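Side-chain contacts in homoserine kinase (PDB 4P52), which is a GHMP-family kinase expected to transfer a phosphate from ATP to the side-chain hydroxyl of L-homoserine, a step on the route to threonine: residues A[92-95]-A[96-100]; A[205-208]-A[209-212]; A[290-294]-A[295-299]. All blocks are in the same frame, centred on the assembly; numbering follows the deposited sequence.

Contact 1: residues A[92-95]-A[96-100]; sequences LRYL and ETLGI
Leu98 lays its CD1 methyl over one face of the Tyr94 ring, one helical turn back. The methyl sits 3.9 Å from the ring centroid and 27° off the normal, a CH-pi contact displaced toward the rim, and Leu98 CD1 is nearest to Tyr94 CZ, at 3.5 Å. Tyr94 has CG anti to its own backbone N (chi1 169°), which swings the ring along the helix toward Leu98; the phenol OH goes on to a hydrogen bond with Asn133 OD1. With an alanine here the ring face is gone, which would probably open a gap beside Leu98 CD1 and leave Asn133 OD1 without its phenol partner. Beside this pair, Arg93 O takes two donors from Thr97, the backbone N at 2.9 Å and the hydroxyl OG1 at 3.1 Å, which arrive from opposite faces of the carbonyl plane. Helix 86-98, the crossover helix of the beta-alpha-beta unit between strands 66-72 and 103-110, ends here in a Schellman motif. Gly99, at positive phi, turns the chain so that Ile100 N bonds to Leu95 O at 3.0 Å and Gly99 N to Glu96 O. The same turn brings Ile100 back against Leu95 (CD2 of Leu95 to CB of Ile100, 4.3 Å), the apolar closure of the motif, with both side chains also resting on Leu136. The extended Glu96 chain returns along the helix to lay its carboxylate across the end of Leu92. Arg93 NE stays 4.2 Å from Glu96 OE1, an electrostatic neighbour but no salt bridge; the guanidinium, on a chain bent at chi2 and chi3, makes its salt bridge through NH1 to Glu151 of helix 146-157.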
loop_
_atom_site.group_PDB
_atom_site.type_symbol
_atom_site.label_atom_id
_atom_site.label_comp_id
_atom_site.label_asym_id
_atom_site.label_seq_id
_atom_site.Cartn_x
_atom_site.Cartn_y
_atom_site.Cartn_z
ATOM N N LEU A 92 -35.409 -4.260 -3.405
ATOM C CA LEU A 92 -36.298 -3.536 -4.307
ATOM C C LEU A 92 -35.557 -3.059 -5.554
ATOM O O LEU A 92 -36.086 -3.173 -6.672
ATOM C CB LEU A 92 -37.002 -2.384 -3.592
ATOM C CG LEU A 92 -38.149 -1.673 -4.342
ATOM C CD1 LEU A 92 -39.247 -2.599 -4.895
ATOM C CD2 LEU A 92 -38.729 -0.570 -3.455
ATOM N N ARG A 93 -34.326 -2.564 -5.365
ATOM C CA ARG A 93 -33.515 -2.057 -6.472
ATOM C C ARG A 93 -33.104 -3.180 -7.378
ATOM O O ARG A 93 -33.081 -3.016 -8.600
ATOM C CB ARG A 93 -32.278 -1.294 -5.996
ATOM C CG ARG A 93 -32.565 0.024 -5.273
ATOM C CD ARG A 93 -33.337 1.057 -6.106
ATOM N NE ARG A 93 -32.601 1.520 -7.287
ATOM C CZ ARG A 93 -31.518 2.299 -7.259
ATOM N NH1 ARG A 93 -31.003 2.712 -6.103
ATOM N NH2 ARG A 93 -30.935 2.658 -8.396
ATOM N N TYR A 94 -32.808 -4.331 -6.791
ATOM C CA TYR A 94 -32.394 -5.471 -7.574
ATOM C C TYR A 94 -33.551 -5.862 -8.495
ATOM O O TYR A 94 -33.384 -5.927 -9.721
ATOM C CB TYR A 94 -31.952 -6.603 -6.644
ATOM C CG TYR A 94 -31.732 -7.963 -7.288
ATOM C CD1 TYR A 94 -32.797 -8.834 -7.486
ATOM C CD2 TYR A 94 -30.453 -8.397 -7.649
ATOM C CE1 TYR A 94 -32.604 -10.087 -8.045
ATOM C CE2 TYR A 94 -30.258 -9.653 -8.227
ATOM C CZ TYR A 94 -31.340 -10.496 -8.419
ATOM O OH TYR A 94 -31.185 -11.752 -8.979
ATOM N N LEU A 95 -34.729 -6.072 -7.905
ATOM C CA LEU A 95 -35.937 -6.392 -8.661
ATOM C C LEU A 95 -36.212 -5.355 -9.742
ATOM O O LEU A 95 -36.514 -5.713 -10.873
ATOM C CB LEU A 95 -37.152 -6.535 -7.738
ATOM C CG LEU A 95 -37.053 -7.631 -6.667
ATOM C CD1 LEU A 95 -38.215 -7.555 -5.689
ATOM C CD2 LEU A 95 -36.948 -9.026 -7.274
ATOM N N GLU A 96 -36.087 -4.074 -9.411
ATOM C CA GLU A 96 -36.320 -3.048 -10.429
ATOM C C GLU A 96 -35.343 -3.132 -11.592
ATOM O O GLU A 96 -35.769 -3.165 -12.738
ATOM C CB GLU A 96 -36.372 -1.656 -9.833
ATOM C CG GLU A 96 -37.688 -1.402 -9.124
ATOM C CD GLU A 96 -37.641 -0.225 -8.169
ATOM O OE1 GLU A 96 -36.528 0.262 -7.814
ATOM O OE2 GLU A 96 -38.742 0.209 -7.764
ATOM N N THR A 97 -34.047 -3.210 -11.302
ATOM C CA THR A 97 -33.042 -3.374 -12.351
ATOM C C THR A 97 -33.346 -4.495 -13.355
ATOM O O THR A 97 -33.184 -4.307 -14.559
ATOM C CB THR A 97 -31.657 -3.585 -11.744
ATOM O OG1 THR A 97 -31.287 -2.384 -11.069
ATOM C CG2 THR A 97 -30.607 -3.890 -12.821
ATOM N N LEU A 98 -33.801 -5.643 -12.864
ATOM C CA LEU A 98 -34.071 -6.792 -13.725
ATOM C C LEU A 98 -35.483 -6.779 -14.290
ATOM O O LEU A 98 -35.858 -7.675 -15.050
ATOM C CB LEU A 98 -33.821 -8.090 -12.961
ATOM C CG LEU A 98 -32.404 -8.215 -12.393
ATOM C CD1 LEU A 98 -32.237 -9.524 -11.638
ATOM C CD2 LEU A 98 -31.375 -8.086 -13.512
ATOM N N GLY A 99 -36.248 -5.752 -13.915
ATOM C CA GLY A 99 -37.644 -5.598 -14.304
ATOM C C GLY A 99 -38.504 -6.775 -13.885
ATOM O O GLY A 99 -39.233 -7.318 -14.711
ATOM N N ILE A 100 -38.399 -7.181 -12.613
ATOM C CA ILE A 100 -39.229 -8.249 -12.039
ATOM C C ILE A 100 -40.297 -7.703 -11.070
ATOM O O ILE A 100 -40.016 -6.944 -10.118
ATOM C CB ILE A 100 -38.400 -9.345 -11.322
ATOM C CG1 ILE A 100 -37.252 -9.840 -12.205
ATOM C CG2 ILE A 100 -39.281 -10.527 -10.919
ATOM C CD1 ILE A 100 -36.218 -10.662 -11.456
#

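Contact 2: residues A[205-208]-A[209-212]; sequences QTKD and ARNI
Arg210 folds its guanidinium back over the first turn of the helix, one flat face resting on Lys207 CA, with Arg210 CZ 4.0 Å from that carbon. The chain leaves beside the backbone N (chi1 -84°) and then bends at chi3 (-30°), which turns the group toward the start of the helix instead of outward. Arg210 NH1 comes up to the Thr206 CG2 methyl at 3.8 Å, meeting it obliquely, and NH2 lies near Lys207 CG. Lys207 is drawn out straight as far as its chi4 bend and passes Arg210 at about a right angle; the two like charges stay apart, Lys207 NZ to Arg210 NH2 6.3 Å. All this decorates helix 206-211, a short helix that follows strand 194-200 of the four-stranded antiparallel sheet. Gln205 is its N-cap residue, and Gln205 O receives Ala209 N at 3.3 Å. Asn211 N bonds to Lys207 O in a nearly straight line (174°), whereas the bond from Ile212 N to Asp208 O is weak. Ala209 is the buried residue: its methyl and the Thr206 side chain touch Ser284, and its carbonyl accepts from Arg257 NE. Ile212 packs on Val259 and Leu260.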
loop_
_atom_site.group_PDB
_atom_site.type_symbol
_atom_site.label_atom_id
_atom_site.label_comp_id
_atom_site.label_asym_id
_atom_site.label_seq_id
_atom_site.Cartn_x
_atom_site.Cartn_y
_atom_site.Cartn_z
ATOM N N GLN A 205 -20.908 5.599 19.463
ATOM C CA GLN A 205 -21.566 6.014 18.224
ATOM C C GLN A 205 -20.630 6.001 16.988
ATOM O O GLN A 205 -19.435 6.338 17.095
ATOM C CB GLN A 205 -22.198 7.395 18.415
ATOM C CG GLN A 205 -23.300 7.436 19.458
ATOM C CD GLN A 205 -24.349 6.339 19.291
ATOM O OE1 GLN A 205 -24.511 5.471 20.158
ATOM N NE2 GLN A 205 -25.067 6.372 18.171
ATOM N N THR A 206 -21.165 5.599 15.827
ATOM C CA THR A 206 -20.432 5.704 14.543
ATOM C C THR A 206 -20.230 7.184 14.207
ATOM O O THR A 206 -19.149 7.586 13.740
ATOM C CB THR A 206 -21.148 4.968 13.381
ATOM O OG1 THR A 206 -21.290 3.585 13.723
ATOM C CG2 THR A 206 -20.342 5.064 12.070
ATOM N N LYS A 207 -21.277 7.965 14.495
ATOM C CA LYS A 207 -21.319 9.414 14.343
ATOM C C LYS A 207 -20.104 10.123 14.980
ATOM O O LYS A 207 -19.470 10.971 14.339
ATOM C CB LYS A 207 -22.637 9.945 14.934
ATOM C CG LYS A 207 -22.919 11.412 14.655
ATOM C CD LYS A 207 -23.948 11.972 15.632
ATOM C CE LYS A 207 -24.236 13.446 15.359
ATOM N NZ LYS A 207 -23.084 14.340 15.683
ATOM N N ASP A 208 -19.790 9.776 16.234
ATOM C CA ASP A 208 -18.705 10.431 16.983
ATOM C C ASP A 208 -17.344 9.907 16.564
ATOM O O ASP A 208 -16.355 10.640 16.626
ATOM C CB ASP A 208 -18.903 10.246 18.483
ATOM C CG ASP A 208 -20.246 10.773 18.955
ATOM O OD1 ASP A 208 -20.664 11.869 18.460
ATOM O OD2 ASP A 208 -20.872 10.088 19.808
ATOM N N ALA A 209 -17.309 8.645 16.123
ATOM C CA ALA A 209 -16.114 8.043 15.520
ATOM C C ALA A 209 -15.731 8.616 14.144
ATOM O O ALA A 209 -14.585 8.455 13.742
ATOM C CB ALA A 209 -16.238 6.517 15.462
ATOM N N ARG A 210 -16.679 9.248 13.432
ATOM C CA ARG A 210 -16.414 9.931 12.149
ATOM C C ARG A 210 -15.947 11.346 12.367
ATOM O O ARG A 210 -14.898 11.751 11.838
ATOM C CB ARG A 210 -17.646 9.975 11.240
ATOM C CG ARG A 210 -17.885 8.726 10.390
ATOM C CD ARG A 210 -18.969 8.957 9.336
ATOM N NE ARG A 210 -19.975 9.944 9.765
ATOM C CZ ARG A 210 -21.134 9.654 10.364
ATOM N NH1 ARG A 210 -21.471 8.393 10.615
ATOM N NH2 ARG A 210 -21.964 10.633 10.716
ATOM N N ASN A 211 -16.735 12.088 13.141
ATOM C CA ASN A 211 -16.447 13.474 13.504
ATOM C C ASN A 211 -15.115 13.701 14.164
ATOM O O ASN A 211 -14.537 14.786 14.065
ATOM C CB ASN A 211 -17.533 14.030 14.430
ATOM C CG ASN A 211 -18.864 14.185 13.728
ATOM O OD1 ASN A 211 -19.855 13.559 14.107
ATOM N ND2 ASN A 211 -18.886 15.002 12.675
ATOM N N ILE A 212 -14.616 12.693 14.847
ATOM C CA ILE A 212 -13.400 12.895 15.606
ATOM C C ILE A 212 -12.124 12.755 14.748
ATOM O O ILE A 212 -11.070 13.202 15.152
ATOM C CB ILE A 212 -13.383 11.989 16.832
ATOM C CG1 ILE A 212 -12.431 12.531 17.885
ATOM C CG2 ILE A 212 -13.068 10.571 16.405
ATOM C CD1 ILE A 212 -12.440 11.741 19.176
#

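Contact 3: residues A[290-294]-A[295-299]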
loop_
_atom_site.group_PDB
_atom_site.type_symbol
_atom_site.label_atom_id
_atom_site.label_comp_id
_atom_site.label_asym_id
_atom_site.label_seq_id
_atom_site.Cartn_x
_atom_site.Cartn_y
_atom_site.Cartn_z
ATOM N N ALA A 290 -7.299 -8.656 16.924
ATOM C CA ALA A 290 -5.871 -8.924 16.956
ATOM C C ALA A 290 -5.587 -10.014 15.932
ATOM O O ALA A 290 -6.473 -10.845 15.646
ATOM C CB ALA A 290 -5.421 -9.345 18.352
ATOM N N LEU A 291 -4.380 -10.001 15.361
ATOM C CA LEU A 291 -4.007 -11.053 14.452
ATOM C C LEU A 291 -2.941 -11.882 15.117
ATOM O O LEU A 291 -2.124 -11.352 15.879
ATOM C CB LEU A 291 -3.558 -10.484 13.098
ATOM C CG LEU A 291 -4.602 -9.675 12.283
ATOM C CD1 LEU A 291 -3.978 -9.174 10.998
ATOM C CD2 LEU A 291 -5.835 -10.484 11.934
ATOM N N SER A 292 -2.989 -13.195 14.885
ATOM C CA SER A 292 -1.928 -14.086 15.340
ATOM C C SER A 292 -1.770 -15.235 14.342
ATOM O O SER A 292 -2.511 -15.297 13.353
ATOM C CB SER A 292 -2.207 -14.623 16.738
ATOM O OG SER A 292 -3.496 -15.231 16.779
ATOM N N THR A 293 -0.835 -16.148 14.619
ATOM C CA THR A 293 -0.524 -17.206 13.664
ATOM C C THR A 293 -0.884 -18.635 14.097
ATOM O O THR A 293 -0.444 -19.591 13.478
ATOM C CB THR A 293 0.946 -17.143 13.209
ATOM O OG1 THR A 293 1.800 -17.321 14.340
ATOM C CG2 THR A 293 1.244 -15.801 12.625
ATOM N N SER A 294 -1.699 -18.780 15.134
ATOM C CA SER A 294 -2.242 -20.095 15.508
ATOM C C SER A 294 -3.481 -19.947 16.385
ATOM O O SER A 294 -3.672 -18.913 17.024
ATOM C CB SER A 294 -1.208 -20.931 16.254
ATOM O OG SER A 294 -0.951 -20.383 17.526
ATOM N N GLN A 295 -4.296 -20.993 16.420
ATOM C CA GLN A 295 -5.510 -21.008 17.208
ATOM C C GLN A 295 -5.176 -21.116 18.678
ATOM O O GLN A 295 -5.599 -20.298 19.485
ATOM C CB GLN A 295 -6.362 -22.193 16.815
ATOM C CG GLN A 295 -7.453 -22.490 17.820
ATOM C CD GLN A 295 -8.627 -23.206 17.194
ATOM O OE1 GLN A 295 -9.618 -22.576 16.790
ATOM N NE2 GLN A 295 -8.514 -24.512 17.072
ATOM N N GLU A 296 -3.852 -21.789 19.279
ATOM C CA GLU A 296 -3.506 -21.509 20.652
ATOM C C GLU A 296 -3.332 -20.011 20.910
ATOM O O GLU A 296 -3.895 -19.493 21.878
ATOM C CB GLU A 296 -2.252 -22.260 21.045
ATOM C CG GLU A 296 -2.359 -22.819 22.447
ATOM C CD GLU A 296 -1.189 -23.717 22.796
ATOM O OE1 GLU A 296 -1.386 -24.956 22.870
ATOM O OE2 GLU A 296 -0.074 -23.179 22.978
ATOM N N ALA A 297 -2.579 -19.319 20.048
ATOM C CA ALA A 297 -2.262 -17.902 20.265
ATOM C C ALA A 297 -3.519 -17.033 20.240
ATOM O O ALA A 297 -3.693 -16.174 21.099
ATOM C CB ALA A 297 -1.214 -17.394 19.266
ATOM N N ALA A 298 -4.400 -17.282 19.277
ATOM C CA ALA A 298 -5.605 -16.492 19.136
ATOM C C ALA A 298 -6.452 -16.613 20.397
ATOM O O ALA A 298 -7.000 -15.626 20.870
ATOM C CB ALA A 298 -6.400 -16.911 17.913
ATOM N N GLN A 299 -6.544 -17.814 20.944
ATOM C CA GLN A 299 -7.346 -18.018 22.141
ATOM C C GLN A 299 -6.795 -17.321 23.364
ATOM O O GLN A 299 -7.559 -16.662 24.091
ATOM C CB GLN A 299 -7.576 -19.489 22.422
ATOM C CG GLN A 299 -8.700 -20.052 21.564
ATOM C CD GLN A 299 -8.602 -21.566 21.393
ATOM O OE1 GLN A 299 -7.847 -22.235 22.106
ATOM N NE2 GLN A 299 -9.369 -22.111 20.453
#
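A chi1 of 69° places Ser294 OG between its backbone N and carbonyl carbon, from where it reaches forward to Ala297 N; a similar torsion at Ser292 (chi1 54°) sets that hydroxyl against Ala298. Ser294 is the N-cap residue, and its OG accepts a capping bond from Ala297 N at 3.2 Å, with an N-H...O angle of 163°. Ser294 O accepts from Ala298 N at 2.9 Å, so side chain and backbone of one residue together take up two amides of the first turn. Strand 288-292 of the four-stranded antiparallel sheet passes here into helix 295-310 through the short link Thr293-Ser294, and Ser292, the last strand residue, directs its CB toward the helix. Ser292 CB meets Ala297 CB at 3.9 Å, and Ser292 OG lies 3.5 Å from Ala298 CB. That hydroxyl also comes near Ala298 N, but at an angle too poor for a hydrogen bond. The small methyls of Ala297 and Ala298 are consistent with a close approach of the helix start to the strand end. Tyr194 of the adjoining strand 194-200 packs on Ser292, Gln295 and Ala298, and Ala298 O accepts from Thr196 OG1 of that strand.

The three contacts come one after another along the chain, none touching another. Contact 1 ends the crossover helix 86-98 within the N-terminal GHMP kinase range, and lies across the chain's centre from contact 3, their centres about 43 Å apart. Contact 3 falls in the C-terminal range, where strand 288-292 leads into helix 295-310. Contact 2, on helix 206-211, has its centre about 34 Å from that of contact 1 and about 30 Å from that of contact 3. Contact 3 includes the end of strand 288-292, which pairs with strand 194-200; helix 206-211 of contact 2 follows that strand in the chain. Together they mark a helix end, a short helix and a helix start in the two-part GHMP kinase architecture.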